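Local structure of Sys-1 protein (Caenorhabditis elegans, 3C2G) at residues 146-151 with 190-195; 196-201 with 268-273; 226-231 with 264-269. The protein acts as a beta-catenin-like transcription coregulator in Wnt asymmetry signalling, binding the TCF factor POP-1 directly and activating or repressing target genes. All coordinates share one frame; numbering follows the deposited sequence.

Contact 1: residues 146-151 with 190-195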
ATOM      1  N   CYS A 146     -22.527   9.893 -10.353  1.00 42.12           N
ATOM      2  CA  CYS A 146     -22.275  10.602 -11.610  1.00 42.75           C
ATOM      3  C   CYS A 146     -21.414  11.849 -11.468  1.00 42.16           C
ATOM      4  O   CYS A 146     -20.534  12.080 -12.290  1.00 41.57           O
ATOM      5  CB  CYS A 146     -23.577  10.989 -12.276  1.00 43.50           C
ATOM      6  SG  CYS A 146     -24.352   9.643 -13.124  1.00 49.49           S
ATOM      7  N   ILE A 147     -21.673  12.657 -10.442  1.00 41.94           N
ATOM      8  CA  ILE A 147     -20.864  13.856 -10.212  1.00 42.13           C
ATOM      9  C   ILE A 147     -19.432  13.491  -9.810  1.00 43.02           C
ATOM     10  O   ILE A 147     -18.474  14.072 -10.321  1.00 42.67           O
ATOM     11  CB  ILE A 147     -21.477  14.798  -9.155  1.00 41.82           C
ATOM     12  CG1 ILE A 147     -22.866  15.271  -9.591  1.00 40.98           C
ATOM     13  CG2 ILE A 147     -20.579  16.008  -8.932  1.00 41.00           C
ATOM     14  CD1 ILE A 147     -23.642  15.949  -8.482  1.00 39.37           C
ATOM     15  N   ILE A 148     -19.293  12.522  -8.906  1.00 44.27           N
ATOM     16  CA  ILE A 148     -17.977  12.130  -8.410  1.00 45.02           C
ATOM     17  C   ILE A 148     -17.138  11.441  -9.485  1.00 47.27           C
ATOM     18  O   ILE A 148     -15.944  11.677  -9.580  1.00 47.40           O
ATOM     19  CB  ILE A 148     -18.061  11.278  -7.125  1.00 44.01           C
ATOM     20  CG1 ILE A 148     -18.570  12.141  -5.974  1.00 40.12           C
ATOM     21  CG2 ILE A 148     -16.692  10.689  -6.779  1.00 42.88           C
ATOM     22  CD1 ILE A 148     -19.043  11.367  -4.775  1.00 37.70           C
HETATM   23  N   MSE A 149     -17.766  10.609 -10.304  1.00 50.01           N
HETATM   24  CA  MSE A 149     -17.037   9.955 -11.377  1.00 53.26           C
HETATM   25  C   MSE A 149     -16.894  10.885 -12.569  1.00 53.62           C
HETATM   26  O   MSE A 149     -15.998  10.715 -13.387  1.00 54.21           O
HETATM   27  CB  MSE A 149     -17.713   8.646 -11.797  1.00 55.04           C
HETATM   28  CG  MSE A 149     -17.774   7.551 -10.708  1.00 62.96           C
HETATM   29 SE   MSE A 149     -16.117   7.267  -9.659  1.00 82.82          SE
HETATM   30  CE  MSE A 149     -14.846   6.884 -11.119  1.00 76.60           C
ATOM     31  N   GLY A 150     -17.759  11.888 -12.652  1.00 53.81           N
ATOM     32  CA  GLY A 150     -17.865  12.686 -13.865  1.00 54.02           C
ATOM     33  C   GLY A 150     -17.037  13.949 -13.946  1.00 54.21           C
ATOM     34  O   GLY A 150     -16.340  14.161 -14.931  1.00 54.24           O
ATOM     35  N   VAL A 151     -17.118  14.799 -12.928  1.00 54.64           N
ATOM     36  CA  VAL A 151     -16.517  16.131 -13.030  1.00 55.52           C
ATOM     37  C   VAL A 151     -14.992  16.066 -13.052  1.00 56.38           C
ATOM     38  O   VAL A 151     -14.362  15.500 -12.158  1.00 56.20           O
ATOM     39  CB  VAL A 151     -17.041  17.142 -11.961  1.00 55.20           C
ATOM     40  CG1 VAL A 151     -18.551  17.241 -12.012  1.00 54.74           C
ATOM     41  CG2 VAL A 151     -16.597  16.764 -10.564  1.00 56.58           C
ATOM     42  N   ILE A 190     -22.145   4.498  -1.421  1.00 34.94           N
ATOM     43  CA  ILE A 190     -21.738   4.873  -0.073  1.00 35.82           C
ATOM     44  C   ILE A 190     -20.213   4.851   0.075  1.00 36.36           C
ATOM     45  O   ILE A 190     -19.647   5.703   0.755  1.00 36.75           O
ATOM     46  CB  ILE A 190     -22.410   3.986   0.986  1.00 36.27           C
ATOM     47  CG1 ILE A 190     -23.871   4.408   1.139  1.00 38.53           C
ATOM     48  CG2 ILE A 190     -21.723   4.114   2.328  1.00 34.33           C
ATOM     49  CD1 ILE A 190     -24.796   3.284   1.498  1.00 41.81           C
ATOM     50  N   PHE A 191     -19.554   3.909  -0.595  1.00 36.13           N
ATOM     51  CA  PHE A 191     -18.099   3.869  -0.589  1.00 36.27           C
ATOM     52  C   PHE A 191     -17.491   4.985  -1.415  1.00 36.49           C
ATOM     53  O   PHE A 191     -16.561   5.649  -0.970  1.00 36.92           O
ATOM     54  CB  PHE A 191     -17.582   2.495  -1.038  1.00 35.71           C
ATOM     55  CG  PHE A 191     -17.900   1.397  -0.063  1.00 35.56           C
ATOM     56  CD1 PHE A 191     -17.132   1.230   1.084  1.00 33.53           C
ATOM     57  CD2 PHE A 191     -18.992   0.553  -0.274  1.00 33.10           C
ATOM     58  CE1 PHE A 191     -17.427   0.219   2.003  1.00 35.45           C
ATOM     59  CE2 PHE A 191     -19.304  -0.453   0.634  1.00 32.87           C
ATOM     60  CZ  PHE A 191     -18.523  -0.628   1.778  1.00 35.56           C
ATOM     61  N   ILE A 192     -18.018   5.188  -2.618  1.00 37.23           N
ATOM     62  CA  ILE A 192     -17.558   6.264  -3.507  1.00 37.10           C
ATOM     63  C   ILE A 192     -17.536   7.616  -2.792  1.00 36.29           C
ATOM     64  O   ILE A 192     -16.549   8.337  -2.872  1.00 37.15           O
ATOM     65  CB  ILE A 192     -18.421   6.336  -4.785  1.00 37.58           C
ATOM     66  CG1 ILE A 192     -18.372   4.996  -5.545  1.00 39.79           C
ATOM     67  CG2 ILE A 192     -17.979   7.483  -5.679  1.00 37.86           C
ATOM     68  CD1 ILE A 192     -16.955   4.525  -5.946  1.00 41.33           C
ATOM     69  N   ILE A 193     -18.598   7.916  -2.052  1.00 34.98           N
ATOM     70  CA  ILE A 193     -18.735   9.178  -1.338  1.00 34.45           C
ATOM     71  C   ILE A 193     -17.750   9.307  -0.170  1.00 35.12           C
ATOM     72  O   ILE A 193     -17.092  10.336  -0.029  1.00 35.16           O
ATOM     73  CB  ILE A 193     -20.194   9.388  -0.845  1.00 33.97           C
ATOM     74  CG1 ILE A 193     -21.150   9.434  -2.038  1.00 31.71           C
ATOM     75  CG2 ILE A 193     -20.305  10.657  -0.020  1.00 31.59           C
ATOM     76  CD1 ILE A 193     -22.561   9.045  -1.717  1.00 29.38           C
ATOM     77  N   PHE A 194     -17.660   8.280   0.671  1.00 35.63           N
ATOM     78  CA  PHE A 194     -16.637   8.226   1.719  1.00 36.21           C
ATOM     79  C   PHE A 194     -15.241   8.419   1.139  1.00 36.60           C
ATOM     80  O   PHE A 194     -14.480   9.255   1.608  1.00 36.54           O
ATOM     81  CB  PHE A 194     -16.704   6.919   2.507  1.00 36.06           C
ATOM     82  CG  PHE A 194     -17.579   6.994   3.715  1.00 37.13           C
ATOM     83  CD1 PHE A 194     -17.321   7.927   4.719  1.00 40.05           C
ATOM     84  CD2 PHE A 194     -18.655   6.138   3.862  1.00 38.05           C
ATOM     85  CE1 PHE A 194     -18.132   8.019   5.848  1.00 39.64           C
ATOM     86  CE2 PHE A 194     -19.474   6.217   4.991  1.00 39.86           C
ATOM     87  CZ  PHE A 194     -19.209   7.163   5.986  1.00 38.96           C
ATOM     88  N   ARG A 195     -14.921   7.682   0.091  1.00 36.86           N
ATOM     89  CA  ARG A 195     -13.626   7.836  -0.537  1.00 39.02           C
ATOM     90  C   ARG A 195     -13.398   9.289  -0.928  1.00 40.06           C
ATOM     91  O   ARG A 195     -12.316   9.832  -0.721  1.00 41.43           O
ATOM     92  CB  ARG A 195     -13.519   6.928  -1.759  1.00 38.72           C
ATOM     93  CG  ARG A 195     -12.180   6.997  -2.473  1.00 42.26           C
ATOM     94  CD  ARG A 195     -12.147   6.062  -3.677  0.50 44.82           C
ATOM     95  NE  ARG A 195     -10.831   6.044  -4.306  0.50 47.41           N
ATOM     96  CZ  ARG A 195      -9.863   5.188  -3.995  0.50 49.63           C
ATOM     97  NH1 ARG A 195     -10.060   4.269  -3.057  0.50 50.95           N
ATOM     98  NH2 ARG A 195      -8.696   5.249  -4.623  0.50 48.58           N
TER

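Contact 2: residues 196-201 with 268-273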
ATOM      1  N   PHE A 196     -14.439   9.918  -1.469  1.00 40.51           N
ATOM      2  CA  PHE A 196     -14.355  11.242  -2.043  1.00 39.92           C
ATOM      3  C   PHE A 196     -14.147  12.341  -0.999  1.00 40.37           C
ATOM      4  O   PHE A 196     -13.331  13.229  -1.206  1.00 40.58           O
ATOM      5  CB  PHE A 196     -15.608  11.498  -2.902  1.00 40.55           C
ATOM      6  CG  PHE A 196     -15.665  12.870  -3.523  1.00 38.90           C
ATOM      7  CD1 PHE A 196     -14.849  13.197  -4.606  1.00 37.20           C
ATOM      8  CD2 PHE A 196     -16.547  13.829  -3.029  1.00 38.96           C
ATOM      9  CE1 PHE A 196     -14.896  14.469  -5.181  1.00 38.36           C
ATOM     10  CE2 PHE A 196     -16.616  15.102  -3.607  1.00 40.44           C
ATOM     11  CZ  PHE A 196     -15.782  15.421  -4.686  1.00 40.20           C
ATOM     12  N   ILE A 197     -14.870  12.285   0.112  1.00 40.83           N
ATOM     13  CA  ILE A 197     -14.760  13.323   1.131  1.00 43.34           C
ATOM     14  C   ILE A 197     -13.521  13.148   2.012  1.00 45.69           C
ATOM     15  O   ILE A 197     -13.037  14.102   2.624  1.00 46.04           O
ATOM     16  CB  ILE A 197     -16.032  13.428   2.030  1.00 43.13           C
ATOM     17  CG1 ILE A 197     -16.242  12.155   2.845  1.00 43.42           C
ATOM     18  CG2 ILE A 197     -17.279  13.767   1.204  1.00 42.25           C
ATOM     19  CD1 ILE A 197     -17.380  12.251   3.839  1.00 43.82           C
ATOM     20  N   ILE A 198     -13.022  11.919   2.074  1.00 48.21           N
ATOM     21  CA  ILE A 198     -11.867  11.568   2.889  1.00 50.29           C
ATOM     22  C   ILE A 198     -10.582  11.952   2.173  1.00 51.86           C
ATOM     23  O   ILE A 198      -9.585  12.260   2.805  1.00 52.25           O
ATOM     24  CB  ILE A 198     -11.873  10.054   3.191  1.00 50.14           C
ATOM     25  CG1 ILE A 198     -12.759   9.762   4.397  1.00 50.66           C
ATOM     26  CG2 ILE A 198     -10.484   9.512   3.413  1.00 50.68           C
ATOM     27  CD1 ILE A 198     -13.174   8.296   4.501  1.00 51.40           C
ATOM     28  N   SER A 199     -10.618  11.936   0.848  1.00 54.31           N
ATOM     29  CA  SER A 199      -9.421  12.137   0.048  1.00 56.86           C
ATOM     30  C   SER A 199      -8.684  13.425   0.411  1.00 58.82           C
ATOM     31  O   SER A 199      -9.240  14.522   0.299  1.00 59.14           O
ATOM     32  CB  SER A 199      -9.765  12.115  -1.437  1.00 56.40           C
ATOM     33  OG  SER A 199      -8.590  12.228  -2.213  1.00 58.09           O
ATOM     34  N   LYS A 200      -7.437  13.262   0.867  1.00 61.01           N
ATOM     35  CA  LYS A 200      -6.524  14.366   1.228  1.00 62.94           C
ATOM     36  C   LYS A 200      -6.978  15.196   2.444  1.00 63.27           C
ATOM     37  O   LYS A 200      -6.495  16.317   2.668  1.00 63.98           O
ATOM     38  CB  LYS A 200      -6.224  15.265   0.017  1.00 62.77           C
ATOM     39  CG  LYS A 200      -5.608  14.534  -1.174  1.00 64.55           C
ATOM     40  CD  LYS A 200      -5.124  15.521  -2.242  1.00 65.17           C
ATOM     41  CE  LYS A 200      -4.521  14.795  -3.454  1.00 69.56           C
ATOM     42  NZ  LYS A 200      -4.322  15.712  -4.626  1.00 70.38           N
ATOM     43  N   ASP A 201      -7.890  14.636   3.234  1.00 63.30           N
ATOM     44  CA  ASP A 201      -8.356  15.275   4.454  1.00 63.49           C
ATOM     45  C   ASP A 201      -7.908  14.442   5.657  1.00 63.36           C
ATOM     46  O   ASP A 201      -8.700  13.717   6.257  1.00 63.36           O
ATOM     47  CB  ASP A 201      -9.881  15.427   4.419  1.00 63.85           C
ATOM     48  CG  ASP A 201     -10.376  16.660   5.172  1.00 65.27           C
ATOM     49  OD1 ASP A 201     -11.181  17.421   4.592  1.00 66.83           O
ATOM     50  OD2 ASP A 201      -9.973  16.874   6.336  1.00 66.94           O
ATOM     51  N   GLY A 268      -7.919   0.802   4.057  1.00 25.21           N
ATOM     52  CA  GLY A 268      -6.646   1.233   3.503  1.00 28.13           C
ATOM     53  C   GLY A 268      -6.484   2.748   3.488  1.00 31.03           C
ATOM     54  O   GLY A 268      -5.434   3.271   3.857  1.00 31.43           O
ATOM     55  N   LEU A 269      -7.522   3.472   3.064  1.00 32.79           N
ATOM     56  CA  LEU A 269      -7.434   4.921   3.034  1.00 33.67           C
ATOM     57  C   LEU A 269      -7.465   5.559   4.402  1.00 33.35           C
ATOM     58  O   LEU A 269      -6.813   6.580   4.619  1.00 33.71           O
ATOM     59  CB  LEU A 269      -8.510   5.520   2.139  1.00 35.53           C
ATOM     60  CG  LEU A 269      -7.831   6.145   0.918  1.00 39.63           C
ATOM     61  CD1 LEU A 269      -8.430   5.614  -0.408  1.00 41.99           C
ATOM     62  CD2 LEU A 269      -7.850   7.682   1.020  1.00 40.17           C
ATOM     63  N   LEU A 270      -8.204   4.969   5.329  1.00 32.75           N
ATOM     64  CA  LEU A 270      -8.339   5.567   6.644  1.00 34.14           C
ATOM     65  C   LEU A 270      -7.070   5.437   7.474  1.00 35.09           C
ATOM     66  O   LEU A 270      -6.700   6.356   8.197  1.00 35.69           O
ATOM     67  CB  LEU A 270      -9.495   4.932   7.401  1.00 34.63           C
ATOM     68  CG  LEU A 270     -10.891   5.409   7.043  1.00 35.67           C
ATOM     69  CD1 LEU A 270     -11.900   4.432   7.624  1.00 36.59           C
ATOM     70  CD2 LEU A 270     -11.119   6.828   7.573  1.00 35.29           C
ATOM     71  N   LEU A 271      -6.409   4.287   7.372  1.00 34.73           N
ATOM     72  CA  LEU A 271      -5.287   3.977   8.250  1.00 34.36           C
ATOM     73  C   LEU A 271      -3.995   4.636   7.772  1.00 35.06           C
ATOM     74  O   LEU A 271      -3.077   3.968   7.304  1.00 34.94           O
ATOM     75  CB  LEU A 271      -5.150   2.460   8.386  1.00 33.17           C
ATOM     76  CG  LEU A 271      -6.440   1.765   8.821  1.00 29.55           C
ATOM     77  CD1 LEU A 271      -6.268   0.270   8.688  1.00 27.64           C
ATOM     78  CD2 LEU A 271      -6.913   2.165  10.236  1.00 26.49           C
ATOM     79  N   HIS A 272      -3.946   5.958   7.885  1.00 36.32           N
ATOM     80  CA  HIS A 272      -2.882   6.757   7.282  1.00 38.22           C
ATOM     81  C   HIS A 272      -1.536   6.718   8.027  1.00 39.56           C
ATOM     82  O   HIS A 272      -0.479   6.915   7.422  1.00 40.66           O
ATOM     83  CB  HIS A 272      -3.359   8.200   7.093  1.00 38.19           C
ATOM     84  CG  HIS A 272      -3.815   8.863   8.357  1.00 40.06           C
ATOM     85  ND1 HIS A 272      -3.071   9.828   9.001  1.00 40.54           N
ATOM     86  CD2 HIS A 272      -4.940   8.700   9.097  1.00 40.63           C
ATOM     87  CE1 HIS A 272      -3.721  10.235  10.080  1.00 40.39           C
ATOM     88  NE2 HIS A 272      -4.854   9.561  10.165  1.00 39.81           N
ATOM     89  N   ASP A 273      -1.571   6.458   9.332  1.00 40.00           N
ATOM     90  CA  ASP A 273      -0.363   6.512  10.148  1.00 40.12           C
ATOM     91  C   ASP A 273      -0.304   5.413  11.201  1.00 40.02           C
ATOM     92  O   ASP A 273      -1.209   4.573  11.286  1.00 39.98           O
ATOM     93  CB  ASP A 273      -0.233   7.889  10.816  1.00 40.76           C
ATOM     94  CG  ASP A 273      -1.362   8.189  11.800  1.00 42.38           C
ATOM     95  OD1 ASP A 273      -2.034   7.257  12.291  1.00 45.42           O
ATOM     96  OD2 ASP A 273      -1.569   9.378  12.099  1.00 44.72           O
TER

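Contact 3: residues 226-231 with 264-269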
ATOM      1  N   ILE A 226     -14.289  -0.016  14.131  1.00 32.67           N
ATOM      2  CA  ILE A 226     -15.167  -1.053  14.679  1.00 31.37           C
ATOM      3  C   ILE A 226     -16.293  -1.397  13.690  1.00 31.07           C
ATOM      4  O   ILE A 226     -16.657  -2.573  13.509  1.00 30.34           O
ATOM      5  CB  ILE A 226     -15.727  -0.624  16.063  1.00 31.41           C
ATOM      6  CG1 ILE A 226     -14.579  -0.406  17.065  1.00 32.02           C
ATOM      7  CG2 ILE A 226     -16.750  -1.625  16.609  1.00 30.02           C
ATOM      8  CD1 ILE A 226     -13.772  -1.670  17.414  1.00 29.84           C
ATOM      9  N   LYS A 227     -16.817  -0.367  13.035  1.00 30.59           N
ATOM     10  CA  LYS A 227     -17.938  -0.527  12.128  1.00 30.66           C
ATOM     11  C   LYS A 227     -17.540  -1.269  10.863  1.00 29.69           C
ATOM     12  O   LYS A 227     -18.195  -2.249  10.479  1.00 29.51           O
ATOM     13  CB  LYS A 227     -18.551   0.818  11.775  1.00 31.24           C
ATOM     14  CG  LYS A 227     -19.403   1.439  12.868  1.00 33.24           C
ATOM     15  CD  LYS A 227     -20.166   2.612  12.254  1.00 38.35           C
ATOM     16  CE  LYS A 227     -20.696   3.578  13.280  1.00 41.48           C
ATOM     17  NZ  LYS A 227     -21.818   4.341  12.675  1.00 44.43           N
ATOM     18  N   LEU A 228     -16.456  -0.830  10.235  1.00 28.11           N
ATOM     19  CA  LEU A 228     -15.997  -1.477   9.025  1.00 27.92           C
ATOM     20  C   LEU A 228     -15.603  -2.936   9.261  1.00 28.86           C
ATOM     21  O   LEU A 228     -15.871  -3.786   8.408  1.00 28.61           O
ATOM     22  CB  LEU A 228     -14.895  -0.662   8.356  1.00 27.50           C
ATOM     23  CG  LEU A 228     -15.431   0.647   7.740  1.00 28.95           C
ATOM     24  CD1 LEU A 228     -14.315   1.477   7.106  1.00 27.86           C
ATOM     25  CD2 LEU A 228     -16.560   0.368   6.716  1.00 26.72           C
ATOM     26  N   ASN A 229     -15.016  -3.228  10.430  1.00 29.35           N
ATOM     27  CA  ASN A 229     -14.705  -4.599  10.812  1.00 30.12           C
ATOM     28  C   ASN A 229     -15.932  -5.478  10.930  1.00 29.80           C
ATOM     29  O   ASN A 229     -15.909  -6.617  10.493  1.00 30.55           O
ATOM     30  CB  ASN A 229     -13.904  -4.673  12.121  1.00 31.30           C
ATOM     31  CG  ASN A 229     -12.416  -4.380  11.924  1.00 34.79           C
ATOM     32  OD1 ASN A 229     -11.923  -4.305  10.797  1.00 39.09           O
ATOM     33  ND2 ASN A 229     -11.698  -4.205  13.029  1.00 37.11           N
ATOM     34  N   ALA A 230     -17.003  -4.963  11.528  1.00 29.99           N
ATOM     35  CA  ALA A 230     -18.204  -5.777  11.717  1.00 29.71           C
ATOM     36  C   ALA A 230     -18.921  -6.013  10.377  1.00 30.11           C
ATOM     37  O   ALA A 230     -19.547  -7.049  10.184  1.00 29.93           O
ATOM     38  CB  ALA A 230     -19.118  -5.170  12.742  1.00 27.86           C
ATOM     39  N   VAL A 231     -18.763  -5.072   9.453  1.00 30.61           N
ATOM     40  CA  VAL A 231     -19.304  -5.187   8.107  1.00 32.84           C
ATOM     41  C   VAL A 231     -18.546  -6.248   7.288  1.00 34.58           C
ATOM     42  O   VAL A 231     -19.168  -7.078   6.616  1.00 34.61           O
ATOM     43  CB  VAL A 231     -19.325  -3.796   7.376  1.00 32.61           C
ATOM     44  CG1 VAL A 231     -19.654  -3.943   5.906  1.00 31.03           C
ATOM     45  CG2 VAL A 231     -20.303  -2.837   8.053  1.00 30.34           C
ATOM     46  N   PHE A 264     -12.153  -3.212   2.508  1.00 26.89           N
ATOM     47  CA  PHE A 264     -10.699  -3.284   2.563  1.00 28.11           C
ATOM     48  C   PHE A 264     -10.094  -1.997   2.003  1.00 29.44           C
ATOM     49  O   PHE A 264      -9.200  -1.411   2.611  1.00 30.85           O
ATOM     50  CB  PHE A 264     -10.142  -4.499   1.786  1.00 27.65           C
ATOM     51  CG  PHE A 264     -10.373  -5.850   2.450  1.00 24.84           C
ATOM     52  CD1 PHE A 264     -10.437  -5.982   3.832  1.00 23.87           C
ATOM     53  CD2 PHE A 264     -10.486  -7.004   1.666  1.00 25.24           C
ATOM     54  CE1 PHE A 264     -10.620  -7.242   4.424  1.00 24.97           C
ATOM     55  CE2 PHE A 264     -10.668  -8.267   2.245  1.00 22.98           C
ATOM     56  CZ  PHE A 264     -10.735  -8.387   3.624  1.00 24.86           C
ATOM     57  N   ASP A 265     -10.578  -1.563   0.845  1.00 31.02           N
ATOM     58  CA  ASP A 265     -10.092  -0.341   0.198  1.00 32.06           C
ATOM     59  C   ASP A 265     -10.284   0.898   1.082  1.00 30.67           C
ATOM     60  O   ASP A 265      -9.379   1.712   1.201  1.00 30.99           O
ATOM     61  CB  ASP A 265     -10.782  -0.143  -1.157  1.00 34.23           C
ATOM     62  CG  ASP A 265     -10.270   1.090  -1.913  1.00 40.40           C
ATOM     63  OD1 ASP A 265      -9.047   1.178  -2.184  1.00 47.50           O
ATOM     64  OD2 ASP A 265     -11.093   1.977  -2.236  1.00 45.16           O
ATOM     65  N   LEU A 266     -11.449   1.026   1.716  1.00 29.01           N
ATOM     66  CA  LEU A 266     -11.727   2.174   2.583  1.00 27.87           C
ATOM     67  C   LEU A 266     -10.826   2.184   3.846  1.00 27.13           C
ATOM     68  O   LEU A 266     -10.193   3.208   4.157  1.00 27.33           O
ATOM     69  CB  LEU A 266     -13.216   2.258   2.931  1.00 26.70           C
ATOM     70  CG  LEU A 266     -13.704   3.459   3.743  1.00 29.23           C
ATOM     71  CD1 LEU A 266     -13.267   4.803   3.145  1.00 29.07           C
ATOM     72  CD2 LEU A 266     -15.229   3.421   3.940  1.00 28.66           C
ATOM     73  N   LEU A 267     -10.743   1.054   4.545  1.00 25.11           N
ATOM     74  CA  LEU A 267      -9.776   0.904   5.648  1.00 24.50           C
ATOM     75  C   LEU A 267      -8.336   1.245   5.238  1.00 24.81           C
ATOM     76  O   LEU A 267      -7.629   1.919   5.975  1.00 23.92           O
ATOM     77  CB  LEU A 267      -9.824  -0.505   6.210  1.00 23.99           C
ATOM     78  CG  LEU A 267     -11.082  -0.779   7.007  1.00 21.58           C
ATOM     79  CD1 LEU A 267     -11.291  -2.266   7.092  1.00 16.31           C
ATOM     80  CD2 LEU A 267     -10.998  -0.107   8.365  1.00 20.21           C
ATOM     81  N   GLY A 268      -7.919   0.802   4.057  1.00 25.21           N
ATOM     82  CA  GLY A 268      -6.646   1.233   3.503  1.00 28.13           C
ATOM     83  C   GLY A 268      -6.484   2.748   3.488  1.00 31.03           C
ATOM     84  O   GLY A 268      -5.434   3.271   3.857  1.00 31.43           O
ATOM     85  N   LEU A 269      -7.522   3.472   3.064  1.00 32.79           N
ATOM     86  CA  LEU A 269      -7.434   4.921   3.034  1.00 33.67           C
ATOM     87  C   LEU A 269      -7.465   5.559   4.402  1.00 33.35           C
ATOM     88  O   LEU A 269      -6.813   6.580   4.619  1.00 33.71           O
ATOM     89  CB  LEU A 269      -8.510   5.520   2.139  1.00 35.53           C
ATOM     90  CG  LEU A 269      -7.831   6.145   0.918  1.00 39.63           C
ATOM     91  CD1 LEU A 269      -8.430   5.614  -0.408  1.00 41.99           C
ATOM     92  CD2 LEU A 269      -7.850   7.682   1.020  1.00 40.17           C
TER

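Contact 1: residues 146-151 with 190-195
Two helices of the armadillo domain, 134-150 and 189-198, meet through Ile148 and Ile192, backed by Ile193 and selenomethionine Met149. The closest pair is methyl on methyl: Ile148 CG2 lies 3.6 Å from Ile192 CG2. In both residues chi1 (-68° for Ile148, -59° for Ile192) places CG1 beside the backbone N, which leaves CG2 anti to that N, and the two side chains slip past one another in opposing directions instead of meeting end on. The overlap also reaches the branch point, since Ile192 CG2 is 4.1 Å from Ile148 CB. The other arm of Ile148 is extended and serves a second partner, with CD1 4.0 Å from Ile193 CG1 where the two side chains run nearly perpendicular.

The short axes are 10.4 Å apart at closest approach and cross at 54°, an angle consistent with the splayed, layered helices of an armadillo superhelix. The contact is centred on Ile148 and Ile192, the pair with the nearest CA atoms (7.7 Å). Burial differs across it: Ile148 and Ile193 are buried, whereas Met149 is exposed and makes a looser contact, its SE 4.4 Å from Ile192 CG2. Ile193 also touches Phe144 of helix 134-150 and Leu173 of helix 167-174, while Ile192 touches Asn145 and Arg262 of helix 251-270. Helix 134-150 ends at this level: Val151 departs from helical backbone angles, and its carbonyl O accepts a hydrogen bond from Arg157 NE.

Contact 2: residues 196-201 with 268-273
At the C-terminal ends of two armadillo-domain helices, 189-198 and 251-270, Ile198 faces Leu269 and Leu270 in a buried apolar contact. Its two branches divide the work. Ile198 CG2 meets Leu269 CD2 at 4.0 Å, the two side chains slanting across one another. The longer arm runs to the other leucine, with Ile198 CD1 at 4.0 Å from Leu270 CD2 and the side chains close to perpendicular. A chi1 of -84° orients the fork of Ile198, with CG1 beside the backbone N and CG2 anti to it. Leu270 starts off at an angle to the facing segment, but its tip bends closer, so that CD2 makes the touch.

Both helices end directly after these residues, as expected in an all-helical solenoid where short turns link successive helices. Ile198 to Asp201 form a type II beta turn, closed by Asp201 N bonding to Ile198 O at 2.9 Å, with Lys200 taking the positive phi (66°) of its third position. On the other side Leu271 centres an inverse gamma turn, in which His272 N reaches Leu270 O at 2.8 Å. The same carbonyl O lies in plane at the edge of the His272 imidazole, and Asp273 CG sits over one ring face, displaced toward the rim. His272 NE2 is hydrogen-bonded to Asp206 OD1, tying this turn to helix 202-210. Asp201, the last residue of the beta turn, and Asp273, just after the gamma turn, are N-caps: Asp273 OD1 accepts from Ala276 N, and Asp201 OD2 accepts weakly from Leu204 N while Asp201 OD1 forms a salt bridge with Lys165 NZ.

Contact 3: residues 226-231 with 264-269
Leu228 lies along Leu267, the two side chains running past each other in opposite senses, while its tip reaches on to Leu266. This is the meeting of two neighbouring antiparallel helices of the armadillo solenoid, 224-239 and 251-270. Their local axes make an angle of 159° and approach to 10.6 Å, a spacing bridged wholly by side chains. Leu228 and Leu267 are also the pair with the nearest CA atoms across the segments, at 7.5 Å.

Two atoms of Leu228, CB and CD1, make the overlap. Its CB lies 3.9 Å from Leu267 CD2, and farther out Leu228 CD1 is again 3.9 Å from that methyl, so Leu267 CD2 touches both the base and the tip of the side chain. Leu228 CD1 has a second neighbour in Leu266 CD2, 3.8 Å away. The approaches differ with the first torsions: Leu266, its CG turned opposite the backbone N (chi1 -175°), crosses Leu228 nearly at a right angle, whereas Leu267, its CG opposite the carbonyl carbon (chi1 -72°), runs past it.

All the touching residues are buried. Beyond the pair, Leu266 extends to Phe191 of helix 189-198, Leu267 to Leu307 of helix 298-311, and Leu228 to Phe177. The end of the Asn229 side chain comes nearer than its start, OD1 lying 4.3 Å from the methyl Leu267 CD1.

How the contacts relate
Contact 1 closes first along the chain; contacts 2 and 3 both use the C-terminal part of helix 251-270, sharing Gly268 and Leu269. Helix 189-198 joins contacts 1 and 2, whose centres are about 14 Å apart; centres of contacts 2 and 3 are about 12 Å apart, those of 1 and 3 about 18 Å. Ile198 CD1, 3.7 Å from Leu266 CD1, links contacts 2 and 3; a salt bridge, Arg195 NH1 to Asp265 OD2 at 2.6 Å, links 1 and 3. Helices 134-150, 189-198, 251-270 and 224-239 are thus joined pairwise in that order, a continuous run of helix packing consistent with the armadillo solenoid of a POP-1-binding protein.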